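Local atomic coordinates of FOKI restriction endonuclease (PDB entry 2FOK), a protein that recognises a specific DNA sequence and, as a metal-dependent type IIS restriction endonuclease, hydrolyses the DNA outside that site. Residues A[64-68]-A[126-130]; A[69-74]-A[85-89]; A[201-205]-A[258-262]; A[435-439]-A[565-569]. All coordinates share one frame; numbering follows the deposited sequence.

Contact 1 of 4, residues A[64-68]-A[126-130]; sequences LIYTY and SDSFV
Y66 and F129 face each other as an antiparallel hydrogen-bonded pair: F129 N gives a bond of 2.8 Å to Y66 O, and Y66 N returns one of 3.2 Å to F129 O. T67 and S128, the next pair, are not hydrogen-bonded and put their side chains on the other face. Beyond them Y68 N reaches D127 O at 2.8 Å. D127 and S128 both stand opposite I123 in a G1 beta bulge.

I65 is worth following outward. Its CB lies by V130 CG1; CG1, anti to the backbone N (chi1 171°), comes over S128 CB at 3.6 Å; CD1 ends between S128 CB and V130 CG1. S128 OG turns back to S126 O, 2.7 Å away, approaching from above the carbonyl plane, while T67 CG2 sits 3.4 Å from the same hydroxyl. With an alanine here, S126 O would probably lose that bond, and the turn into the strand would be freer to move.

On the Y66 and F129 face the rings of Y68 and F129 meet obliquely, planes at 54°, with Y68 CD2 at 3.6 Å from F129 CE1, at the edge of the phenylalanine. Strand 66-67 thus pairs with the hairpin 120-131, as the first strand does in winged-helix domains. Backbone bonds set the pairing, carbon meets carbon where I65 touches V130 and Y68 touches F129, and the polar ends depend on residues outside the two strands: Y68 OH on D108, the D127 carboxylate on Y122 and R6.

Contact 2 of 4, residues A[69-74]-A[85-89]; sequences KELVGT and DAIIQ
L71 and I88 make the tight end of this contact. L71 CD2 is pressed to 3.4 Å from I88 CG1, closer than carbons usually come, and L71 O accepts I88 N at 3.2 Å on a lone pair in the carbonyl plane. One residue back, E70 O takes I87 N at 3.1 Å, although the position of that oxygen is less certain. Q89 carries the pattern on with its side chain: extended beyond CG, it places NE2 2.8 Å from V72 O, tilted out of the carbonyl plane, while its OE1 accepts D85 N at 2.6 Å. The last carbonyls of helix 68-72 are therefore met by N-H groups from the start of helix 87-91 and by one amide. G73 is close-packed too: it leaves the helix with a positive phi of 67°, and with no side chain it lets D85 OD2 come to 3.0 Å from its CA.

Helix 104-116 packs against L71, V72, I88 and Q89. The order of strand 66-67, helix 68-72 and helix 104-116 is consistent with a helix-turn-helix domain; helix 87-91 lies between the two helices in the chain.

Towards solvent, at the exposed K69 and T74, the fit is looser. D85 OD2 receives a weak bond from T74 N, and K69, its chain bent at the last torsion, brings NZ to 3.5 Å from the same oxygen in a long salt bridge.

Contact 3 of 4, residues A[201-205]-A[258-262]; sequences LDTLA and KEFIS
E259 OE1 lies against the L204 fork: L204 CG comes to 3.3 Å, and L204 CD1 and CD2 each stand at 3.8 Å. The other oxygen, OE2, lies 3.6 Å from A205 CA and has K212 as a weak, long ion pair. Here helix 197-205 packs on the middle strand of the three-stranded sheet in a helix-turn-helix family subdomain, the helix and strand axes 9.0 Å apart at closest approach and crossing at 126°.

No hydrogen bond joins the two segments. E259 CG lies beside the backbone N (chi1 -55°), and a bend at chi2 (-65°) turns the carboxylate toward the C-terminal end of the helix, over L204 and A205. E259 OE2 also stands 2.9 Å from K258 O, two acceptors side by side, a closeness that would probably ease protonation of this buried acid. A glycine in its place would probably open a gap over L204 and A205 and deprive K212 of its distant negative mate.

The remaining contacts are mostly between carbons. L201 slides past E259 in the opposite direction and brings CD2 to 4.0 Å from E259 CB. L204 crosses I261 at an angle, its CD2 resting 4.1 Å from I261 CD1.

Contact 4 of 4, residues A[435-439]-A[565-569]; sequences VYGYR and LEEVR
Y438 and L565 both hold CG anti to the carbonyl carbon, chi1 -74° and -79°, and these turns slide the tyrosine ring and the leucine fork past each other from opposite directions. L565 lays both methyls over one face of the Y438 ring. CD2 makes a CH-pi contact, 4.0 Å from the ring centroid and 29° off its normal, and comes to 3.6 Å from Y438 CZ; CD1 sits over the rim near CD1 and CE1 of the tyrosine. V568 arrives from the far end: its CG1 touches Y438 OH at 3.3 Å.

The same L565 CD2 also lies 4.3 Å from Y436 CD2, at the edge of that second ring and near its plane, where V568 CG2 is a more distant neighbour. One methyl is thus shared between the face of one tyrosine and the edge of another.

The hydroxyls are satisfied outside the two segments. Y436 OH bonds L551 O, and Y462 OH bonds both Y438 OH and L565 O, so a single phenol ties the two sides together. G437, with a positive phi, ends helix 421-436 and starts the chain on its way to edge strand 439-442. Short helix 565-569 packs across this turn from helix to strand in the PD-(D/E)XK nuclease domain, where helices flank a mixed sheet.

Contacts 1 and 2 sit together in the first recognition subdomain, centres 12 Å apart. Contact 2 is nested in the loop closed by contact 1, and strand 66-67 runs straight into helix 68-72; Y66 packs on both I87 and L71, so the two share one core. Contact 3 follows in the second recognition subdomain, its centre about 45 Å from that of contact 1, and contact 4 comes last, in the cleavage domain, about 56 Å from contact 1. Contacts 3 and 4 are about 29 Å apart between centres and do not touch, yet D202 and T203 of contact 3 lean on strand 439-442, which leads out of contact 4. Recognition and cleavage parts thus meet directly in this model.

Contact 1 of 4, residues A[64-68]-A[126-130]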
loop_
_atom_site.group_PDB
_atom_site.type_symbol
_atom_site.label_atom_id
_atom_site.label_comp_id
_atom_site.label_asym_id
_atom_site.label_seq_id
_atom_site.Cartn_x
_atom_site.Cartn_y
_atom_site.Cartn_z
ATOM N N LEU A 64 -3.506 30.543 17.924
ATOM C CA LEU A 64 -2.830 29.269 18.059
ATOM C C LEU A 64 -2.323 28.622 16.782
ATOM O O LEU A 64 -3.063 28.419 15.815
ATOM C CB LEU A 64 -3.746 28.288 18.798
ATOM C CG LEU A 64 -4.086 28.660 20.245
ATOM C CD1 LEU A 64 -5.325 27.880 20.705
ATOM C CD2 LEU A 64 -2.887 28.365 21.133
ATOM N N ILE A 65 -1.042 28.292 16.806
ATOM C CA ILE A 65 -0.388 27.629 15.700
ATOM C C ILE A 65 0.628 26.715 16.377
ATOM O O ILE A 65 1.318 27.137 17.308
ATOM C CB ILE A 65 0.301 28.653 14.757
ATOM C CG1 ILE A 65 1.178 27.918 13.731
ATOM C CG2 ILE A 65 1.118 29.655 15.569
ATOM C CD1 ILE A 65 1.211 28.573 12.356
ATOM N N TYR A 66 0.686 25.458 15.949
ATOM C CA TYR A 66 1.614 24.491 16.539
ATOM C C TYR A 66 2.477 23.864 15.451
ATOM O O TYR A 66 1.991 23.578 14.363
ATOM C CB TYR A 66 0.853 23.368 17.270
ATOM C CG TYR A 66 -0.163 23.804 18.317
ATOM C CD1 TYR A 66 0.196 24.642 19.375
ATOM C CD2 TYR A 66 -1.477 23.349 18.267
ATOM C CE1 TYR A 66 -0.736 25.014 20.361
ATOM C CE2 TYR A 66 -2.414 23.714 19.245
ATOM C CZ TYR A 66 -2.035 24.545 20.285
ATOM O OH TYR A 66 -2.963 24.910 21.237
ATOM N N THR A 67 3.757 23.651 15.745
ATOM C CA THR A 67 4.661 23.036 14.776
ATOM C C THR A 67 4.524 21.533 14.907
ATOM O O THR A 67 4.011 21.031 15.910
ATOM C CB THR A 67 6.141 23.389 15.039
ATOM O OG1 THR A 67 6.560 22.787 16.265
ATOM C CG2 THR A 67 6.339 24.891 15.121
ATOM N N TYR A 68 4.992 20.813 13.899
ATOM C CA TYR A 68 4.913 19.361 13.913
ATOM C C TYR A 68 5.471 18.798 15.215
ATOM O O TYR A 68 4.818 17.996 15.881
ATOM C CB TYR A 68 5.693 18.780 12.732
ATOM C CG TYR A 68 5.103 17.502 12.182
ATOM C CD1 TYR A 68 5.279 16.284 12.848
ATOM C CD2 TYR A 68 4.373 17.509 10.994
ATOM C CE1 TYR A 68 4.737 15.097 12.339
ATOM C CE2 TYR A 68 3.828 16.335 10.475
ATOM C CZ TYR A 68 4.013 15.134 11.153
ATOM O OH TYR A 68 3.470 13.981 10.643
ATOM N N SER A 126 6.744 26.280 7.341
ATOM C CA SER A 126 6.619 26.681 8.733
ATOM C C SER A 126 6.469 25.392 9.546
ATOM O O SER A 126 6.571 25.397 10.781
ATOM C CB SER A 126 5.384 27.569 8.900
ATOM O OG SER A 126 5.304 28.091 10.209
ATOM N N ASP A 127 6.224 24.292 8.826
ATOM C CA ASP A 127 6.059 22.970 9.428
ATOM C C ASP A 127 5.048 23.063 10.558
ATOM O O ASP A 127 5.211 22.426 11.599
ATOM C CB ASP A 127 7.404 22.481 9.978
ATOM C CG ASP A 127 7.504 20.971 10.035
ATOM O OD1 ASP A 127 6.758 20.285 9.300
ATOM O OD2 ASP A 127 8.342 20.473 10.823
ATOM N N SER A 128 4.000 23.855 10.338
ATOM C CA SER A 128 2.978 24.079 11.352
ATOM C C SER A 128 1.537 23.858 10.900
ATOM O O SER A 128 1.252 23.774 9.711
ATOM C CB SER A 128 3.117 25.506 11.892
ATOM O OG SER A 128 4.413 25.714 12.417
ATOM N N PHE A 129 0.635 23.771 11.874
ATOM C CA PHE A 129 -0.785 23.578 11.611
ATOM C C PHE A 129 -1.635 24.583 12.396
ATOM O O PHE A 129 -1.205 25.118 13.429
ATOM C CB PHE A 129 -1.262 22.175 12.038
ATOM C CG PHE A 129 -0.481 21.034 11.446
ATOM C CD1 PHE A 129 0.827 20.788 11.839
ATOM C CD2 PHE A 129 -1.084 20.161 10.547
ATOM C CE1 PHE A 129 1.524 19.696 11.359
ATOM C CE2 PHE A 129 -0.395 19.057 10.056
ATOM C CZ PHE A 129 0.915 18.824 10.466
ATOM N N VAL A 130 -2.848 24.815 11.889
ATOM C CA VAL A 130 -3.833 25.671 12.536
ATOM C C VAL A 130 -5.188 25.019 12.249
ATOM O O VAL A 130 -5.320 24.230 11.325
ATOM C CB VAL A 130 -3.847 27.125 11.980
ATOM C CG1 VAL A 130 -2.528 27.823 12.291
ATOM C CG2 VAL A 130 -4.127 27.111 10.484
#

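Contact 2 of 4, residues A[69-74]-A[85-89]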
loop_
_atom_site.group_PDB
_atom_site.type_symbol
_atom_site.label_atom_id
_atom_site.label_comp_id
_atom_site.label_asym_id
_atom_site.label_seq_id
_atom_site.Cartn_x
_atom_site.Cartn_y
_atom_site.Cartn_z
ATOM N N LYS A 69 6.676 19.235 15.579
ATOM C CA LYS A 69 7.331 18.773 16.794
ATOM C C LYS A 69 6.497 18.992 18.052
ATOM O O LYS A 69 6.237 18.055 18.803
ATOM C CB LYS A 69 8.689 19.456 16.950
ATOM C CG LYS A 69 9.488 18.926 18.121
ATOM C CD LYS A 69 10.976 19.001 17.887
ATOM C CE LYS A 69 11.732 18.313 19.020
ATOM N NZ LYS A 69 10.821 17.583 19.963
ATOM N N GLU A 70 6.073 20.226 18.283
ATOM C CA GLU A 70 5.267 20.545 19.465
ATOM C C GLU A 70 4.081 19.584 19.649
ATOM O O GLU A 70 3.713 19.246 20.773
ATOM C CB GLU A 70 4.752 21.989 19.370
ATOM C CG GLU A 70 5.783 23.058 19.696
ATOM C CD GLU A 70 5.548 24.353 18.929
ATOM O OE1 GLU A 70 4.445 24.530 18.372
ATOM O OE2 GLU A 70 6.464 25.199 18.878
ATOM N N LEU A 71 3.486 19.151 18.539
ATOM C CA LEU A 71 2.344 18.233 18.569
ATOM C C LEU A 71 2.716 16.752 18.711
ATOM O O LEU A 71 2.117 16.029 19.496
ATOM C CB LEU A 71 1.514 18.391 17.291
ATOM C CG LEU A 71 0.534 19.563 17.181
ATOM C CD1 LEU A 71 0.334 19.943 15.711
ATOM C CD2 LEU A 71 -0.780 19.164 17.800
ATOM N N VAL A 72 3.707 16.308 17.944
ATOM C CA VAL A 72 4.109 14.909 17.953
ATOM C C VAL A 72 5.246 14.526 18.898
ATOM O O VAL A 72 5.223 13.447 19.503
ATOM C CB VAL A 72 4.442 14.461 16.505
ATOM C CG1 VAL A 72 5.113 13.095 16.496
ATOM C CG2 VAL A 72 3.153 14.424 15.692
ATOM N N GLY A 73 6.230 15.406 19.038
ATOM C CA GLY A 73 7.345 15.116 19.910
ATOM C C GLY A 73 8.183 13.968 19.395
ATOM O O GLY A 73 8.135 13.637 18.213
ATOM N N THR A 74 8.942 13.351 20.297
ATOM C CA THR A 74 9.822 12.237 19.964
ATOM C C THR A 74 9.532 11.029 20.852
ATOM O O THR A 74 8.926 11.165 21.908
ATOM C CB THR A 74 11.294 12.627 20.181
ATOM O OG1 THR A 74 11.461 13.110 21.524
ATOM C CG2 THR A 74 11.711 13.710 19.206
ATOM N N ASP A 85 6.198 13.843 25.447
ATOM C CA ASP A 85 6.985 14.809 24.693
ATOM C C ASP A 85 6.168 15.900 23.988
ATOM O O ASP A 85 6.746 16.814 23.388
ATOM C CB ASP A 85 7.830 14.059 23.651
ATOM C CG ASP A 85 9.118 14.786 23.308
ATOM O OD1 ASP A 85 10.067 14.727 24.116
ATOM O OD2 ASP A 85 9.182 15.421 22.229
ATOM N N ALA A 86 4.839 15.837 24.060
ATOM C CA ALA A 86 4.057 16.838 23.348
ATOM C C ALA A 86 2.570 16.948 23.662
ATOM O O ALA A 86 2.031 16.213 24.491
ATOM C CB ALA A 86 4.242 16.624 21.864
ATOM N N ILE A 87 1.920 17.877 22.959
ATOM C CA ILE A 87 0.491 18.148 23.105
ATOM C C ILE A 87 -0.408 16.957 22.781
ATOM O O ILE A 87 -1.160 16.493 23.639
ATOM C CB ILE A 87 0.050 19.328 22.210
ATOM C CG1 ILE A 87 0.881 20.571 22.535
ATOM C CG2 ILE A 87 -1.433 19.602 22.407
ATOM C CD1 ILE A 87 0.658 21.717 21.575
ATOM N N ILE A 88 -0.348 16.458 21.553
ATOM C CA ILE A 88 -1.203 15.330 21.202
ATOM C C ILE A 88 -0.976 14.185 22.183
ATOM O O ILE A 88 -1.925 13.586 22.683
ATOM C CB ILE A 88 -0.936 14.853 19.755
ATOM C CG1 ILE A 88 -1.374 15.957 18.774
ATOM C CG2 ILE A 88 -1.694 13.545 19.485
ATOM C CD1 ILE A 88 -1.583 15.512 17.344
ATOM N N GLN A 89 0.290 13.897 22.461
ATOM C CA GLN A 89 0.650 12.833 23.382
ATOM C C GLN A 89 -0.129 12.973 24.688
ATOM O O GLN A 89 -0.736 12.012 25.153
ATOM C CB GLN A 89 2.155 12.871 23.672
ATOM C CG GLN A 89 3.017 12.086 22.689
ATOM C CD GLN A 89 4.495 12.105 23.061
ATOM O OE1 GLN A 89 4.859 11.992 24.234
ATOM N NE2 GLN A 89 5.351 12.246 22.058
#

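Contact 3 of 4, residues A[201-205]-A[258-262]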
loop_
_atom_site.group_PDB
_atom_site.type_symbol
_atom_site.label_atom_id
_atom_site.label_comp_id
_atom_site.label_asym_id
_atom_site.label_seq_id
_atom_site.Cartn_x
_atom_site.Cartn_y
_atom_site.Cartn_z
ATOM N N LEU A 201 -6.612 -16.278 0.840
ATOM C CA LEU A 201 -7.617 -17.195 1.361
ATOM C C LEU A 201 -7.066 -18.624 1.414
ATOM O O LEU A 201 -7.493 -19.441 2.237
ATOM C CB LEU A 201 -8.876 -17.151 0.494
ATOM C CG LEU A 201 -9.885 -16.056 0.849
ATOM C CD1 LEU A 201 -10.892 -15.891 -0.278
ATOM C CD2 LEU A 201 -10.585 -16.422 2.144
ATOM N N ASP A 202 -6.115 -18.911 0.531
ATOM C CA ASP A 202 -5.470 -20.221 0.464
ATOM C C ASP A 202 -4.626 -20.456 1.722
ATOM O O ASP A 202 -4.570 -21.559 2.260
ATOM C CB ASP A 202 -4.560 -20.275 -0.761
ATOM C CG ASP A 202 -5.053 -21.232 -1.812
ATOM O OD1 ASP A 202 -5.309 -22.405 -1.472
ATOM O OD2 ASP A 202 -5.180 -20.812 -2.982
ATOM N N THR A 203 -3.950 -19.404 2.166
ATOM C CA THR A 203 -3.108 -19.472 3.345
ATOM C C THR A 203 -3.986 -19.587 4.577
ATOM O O THR A 203 -3.568 -20.112 5.602
ATOM C CB THR A 203 -2.243 -18.209 3.474
ATOM O OG1 THR A 203 -1.379 -18.113 2.340
ATOM C CG2 THR A 203 -1.401 -18.255 4.729
ATOM N N LEU A 204 -5.209 -19.084 4.458
ATOM C CA LEU A 204 -6.179 -19.106 5.547
ATOM C C LEU A 204 -6.862 -20.465 5.650
ATOM O O LEU A 204 -7.104 -20.967 6.746
ATOM C CB LEU A 204 -7.230 -18.007 5.319
ATOM C CG LEU A 204 -8.418 -17.907 6.279
ATOM C CD1 LEU A 204 -7.926 -17.785 7.722
ATOM C CD2 LEU A 204 -9.257 -16.705 5.900
ATOM N N ALA A 205 -7.164 -21.057 4.501
ATOM C CA ALA A 205 -7.830 -22.349 4.468
ATOM C C ALA A 205 -6.963 -23.471 5.011
ATOM O O ALA A 205 -7.462 -24.371 5.672
ATOM C CB ALA A 205 -8.260 -22.676 3.045
ATOM N N LYS A 258 -14.323 -23.995 4.515
ATOM C CA LYS A 258 -15.092 -22.775 4.352
ATOM C C LYS A 258 -14.343 -21.688 5.086
ATOM O O LYS A 258 -13.741 -21.940 6.133
ATOM C CB LYS A 258 -16.496 -22.945 4.935
ATOM C CG LYS A 258 -17.608 -22.735 3.920
ATOM C CD LYS A 258 -18.084 -21.287 3.918
ATOM C CE LYS A 258 -19.569 -21.195 3.573
ATOM N NZ LYS A 258 -19.855 -21.558 2.155
ATOM N N GLU A 259 -14.362 -20.482 4.532
ATOM C CA GLU A 259 -13.665 -19.366 5.149
ATOM C C GLU A 259 -14.465 -18.088 4.969
ATOM O O GLU A 259 -15.347 -18.014 4.118
ATOM C CB GLU A 259 -12.266 -19.209 4.532
ATOM C CG GLU A 259 -11.405 -20.473 4.595
ATOM C CD GLU A 259 -11.049 -20.876 6.026
ATOM O OE1 GLU A 259 -10.932 -19.979 6.888
ATOM O OE2 GLU A 259 -10.887 -22.089 6.289
ATOM N N PHE A 260 -14.151 -17.088 5.787
ATOM C CA PHE A 260 -14.824 -15.795 5.736
ATOM C C PHE A 260 -13.844 -14.675 6.041
ATOM O O PHE A 260 -12.850 -14.883 6.738
ATOM C CB PHE A 260 -15.970 -15.750 6.749
ATOM C CG PHE A 260 -15.513 -15.646 8.181
ATOM C CD1 PHE A 260 -15.135 -16.783 8.889
ATOM C CD2 PHE A 260 -15.468 -14.410 8.824
ATOM C CE1 PHE A 260 -14.717 -16.686 10.232
ATOM C CE2 PHE A 260 -15.051 -14.303 10.153
ATOM C CZ PHE A 260 -14.677 -15.439 10.860
ATOM N N ILE A 261 -14.131 -13.493 5.497
ATOM C CA ILE A 261 -13.318 -12.300 5.719
ATOM C C ILE A 261 -14.252 -11.271 6.364
ATOM O O ILE A 261 -15.257 -10.878 5.767
ATOM C CB ILE A 261 -12.771 -11.727 4.390
ATOM C CG1 ILE A 261 -11.689 -12.651 3.818
ATOM C CG2 ILE A 261 -12.212 -10.336 4.615
ATOM C CD1 ILE A 261 -10.596 -13.004 4.793
ATOM N N SER A 262 -13.926 -10.842 7.580
ATOM C CA SER A 262 -14.767 -9.882 8.287
ATOM C C SER A 262 -14.614 -8.439 7.809
ATOM O O SER A 262 -15.510 -7.617 8.005
ATOM C CB SER A 262 -14.481 -9.962 9.779
ATOM O OG SER A 262 -13.769 -11.144 10.082
#

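Contact 4 of 4, residues A[435-439]-A[565-569]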
loop_
_atom_site.group_PDB
_atom_site.type_symbol
_atom_site.label_atom_id
_atom_site.label_comp_id
_atom_site.label_asym_id
_atom_site.label_seq_id
_atom_site.Cartn_x
_atom_site.Cartn_y
_atom_site.Cartn_z
ATOM N N VAL A 435 1.428 -14.717 -16.080
ATOM C CA VAL A 435 2.160 -14.263 -17.254
ATOM C C VAL A 435 2.996 -15.309 -17.963
ATOM O O VAL A 435 2.980 -15.384 -19.195
ATOM C CB VAL A 435 3.065 -13.055 -16.906
ATOM C CG1 VAL A 435 3.776 -12.541 -18.165
ATOM C CG2 VAL A 435 2.224 -11.947 -16.292
ATOM N N TYR A 436 3.732 -16.108 -17.195
ATOM C CA TYR A 436 4.575 -17.155 -17.768
ATOM C C TYR A 436 3.700 -18.303 -18.242
ATOM O O TYR A 436 3.958 -18.891 -19.277
ATOM C CB TYR A 436 5.571 -17.667 -16.729
ATOM C CG TYR A 436 6.875 -16.905 -16.685
ATOM C CD1 TYR A 436 6.968 -15.685 -16.020
ATOM C CD2 TYR A 436 8.030 -17.430 -17.269
ATOM C CE1 TYR A 436 8.191 -15.004 -15.934
ATOM C CE2 TYR A 436 9.244 -16.768 -17.191
ATOM C CZ TYR A 436 9.320 -15.552 -16.521
ATOM O OH TYR A 436 10.526 -14.888 -16.442
ATOM N N GLY A 437 2.658 -18.611 -17.479
ATOM C CA GLY A 437 1.751 -19.677 -17.868
ATOM C C GLY A 437 1.842 -20.933 -17.034
ATOM O O GLY A 437 1.231 -21.947 -17.363
ATOM N N TYR A 438 2.596 -20.871 -15.945
ATOM C CA TYR A 438 2.778 -22.025 -15.082
ATOM C C TYR A 438 1.527 -22.349 -14.299
ATOM O O TYR A 438 0.629 -21.519 -14.152
ATOM C CB TYR A 438 3.914 -21.772 -14.083
ATOM C CG TYR A 438 5.311 -21.835 -14.675
ATOM C CD1 TYR A 438 5.934 -23.060 -14.910
ATOM C CD2 TYR A 438 6.009 -20.665 -14.982
ATOM C CE1 TYR A 438 7.223 -23.117 -15.436
ATOM C CE2 TYR A 438 7.302 -20.712 -15.509
ATOM C CZ TYR A 438 7.897 -21.941 -15.729
ATOM O OH TYR A 438 9.169 -21.993 -16.239
ATOM N N ARG A 439 1.478 -23.575 -13.798
ATOM C CA ARG A 439 0.376 -24.018 -12.974
ATOM C C ARG A 439 1.047 -24.186 -11.622
ATOM O O ARG A 439 2.277 -24.124 -11.542
ATOM C CB ARG A 439 -0.174 -25.348 -13.485
ATOM C CG ARG A 439 -1.678 -25.356 -13.629
ATOM C CD ARG A 439 -2.103 -25.837 -15.001
ATOM N NE ARG A 439 -2.821 -27.104 -14.902
ATOM C CZ ARG A 439 -3.500 -27.669 -15.895
ATOM N NH1 ARG A 439 -3.564 -27.080 -17.086
ATOM N NH2 ARG A 439 -4.113 -28.828 -15.693
ATOM N N LEU A 565 8.325 -22.142 -22.409
ATOM C CA LEU A 565 8.532 -22.751 -21.095
ATOM C C LEU A 565 9.584 -23.890 -21.164
ATOM O O LEU A 565 10.146 -24.292 -20.141
ATOM C CB LEU A 565 7.184 -23.274 -20.547
ATOM C CG LEU A 565 6.187 -22.279 -19.912
ATOM C CD1 LEU A 565 5.268 -23.017 -18.954
ATOM C CD2 LEU A 565 6.923 -21.167 -19.151
ATOM N N GLU A 566 9.854 -24.397 -22.370
ATOM C CA GLU A 566 10.852 -25.464 -22.553
ATOM C C GLU A 566 12.227 -24.821 -22.684
ATOM O O GLU A 566 13.260 -25.467 -22.484
ATOM C CB GLU A 566 10.549 -26.288 -23.812
ATOM C CG GLU A 566 11.761 -27.036 -24.416
ATOM C CD GLU A 566 12.215 -28.246 -23.602
ATOM O OE1 GLU A 566 11.535 -28.620 -22.623
ATOM O OE2 GLU A 566 13.260 -28.830 -23.943
ATOM N N GLU A 567 12.229 -23.539 -23.030
ATOM C CA GLU A 567 13.463 -22.798 -23.169
ATOM C C GLU A 567 13.922 -22.337 -21.797
ATOM O O GLU A 567 15.115 -22.174 -21.563
ATOM C CB GLU A 567 13.251 -21.624 -24.107
ATOM C CG GLU A 567 12.988 -22.081 -25.533
ATOM C CD GLU A 567 13.013 -20.952 -26.529
ATOM O OE1 GLU A 567 12.209 -20.012 -26.384
ATOM O OE2 GLU A 567 13.842 -21.005 -27.456
ATOM N N VAL A 568 12.961 -22.152 -20.890
ATOM C CA VAL A 568 13.227 -21.741 -19.510
ATOM C C VAL A 568 13.871 -22.941 -18.809
ATOM O O VAL A 568 14.874 -22.808 -18.109
ATOM C CB VAL A 568 11.910 -21.370 -18.769
ATOM C CG1 VAL A 568 12.163 -21.216 -17.270
ATOM C CG2 VAL A 568 11.342 -20.081 -19.330
ATOM N N ARG A 569 13.272 -24.112 -19.012
ATOM C CA ARG A 569 13.756 -25.369 -18.448
ATOM C C ARG A 569 15.268 -25.432 -18.587
ATOM O O ARG A 569 15.978 -25.648 -17.612
ATOM C CB ARG A 569 13.126 -26.547 -19.201
ATOM C CG ARG A 569 13.152 -27.879 -18.465
ATOM C CD ARG A 569 13.036 -29.058 -19.442
ATOM N NE ARG A 569 14.312 -29.760 -19.584
ATOM C CZ ARG A 569 14.791 -30.245 -20.725
ATOM N NH1 ARG A 569 14.110 -30.116 -21.853
ATOM N NH2 ARG A 569 15.970 -30.842 -20.742
#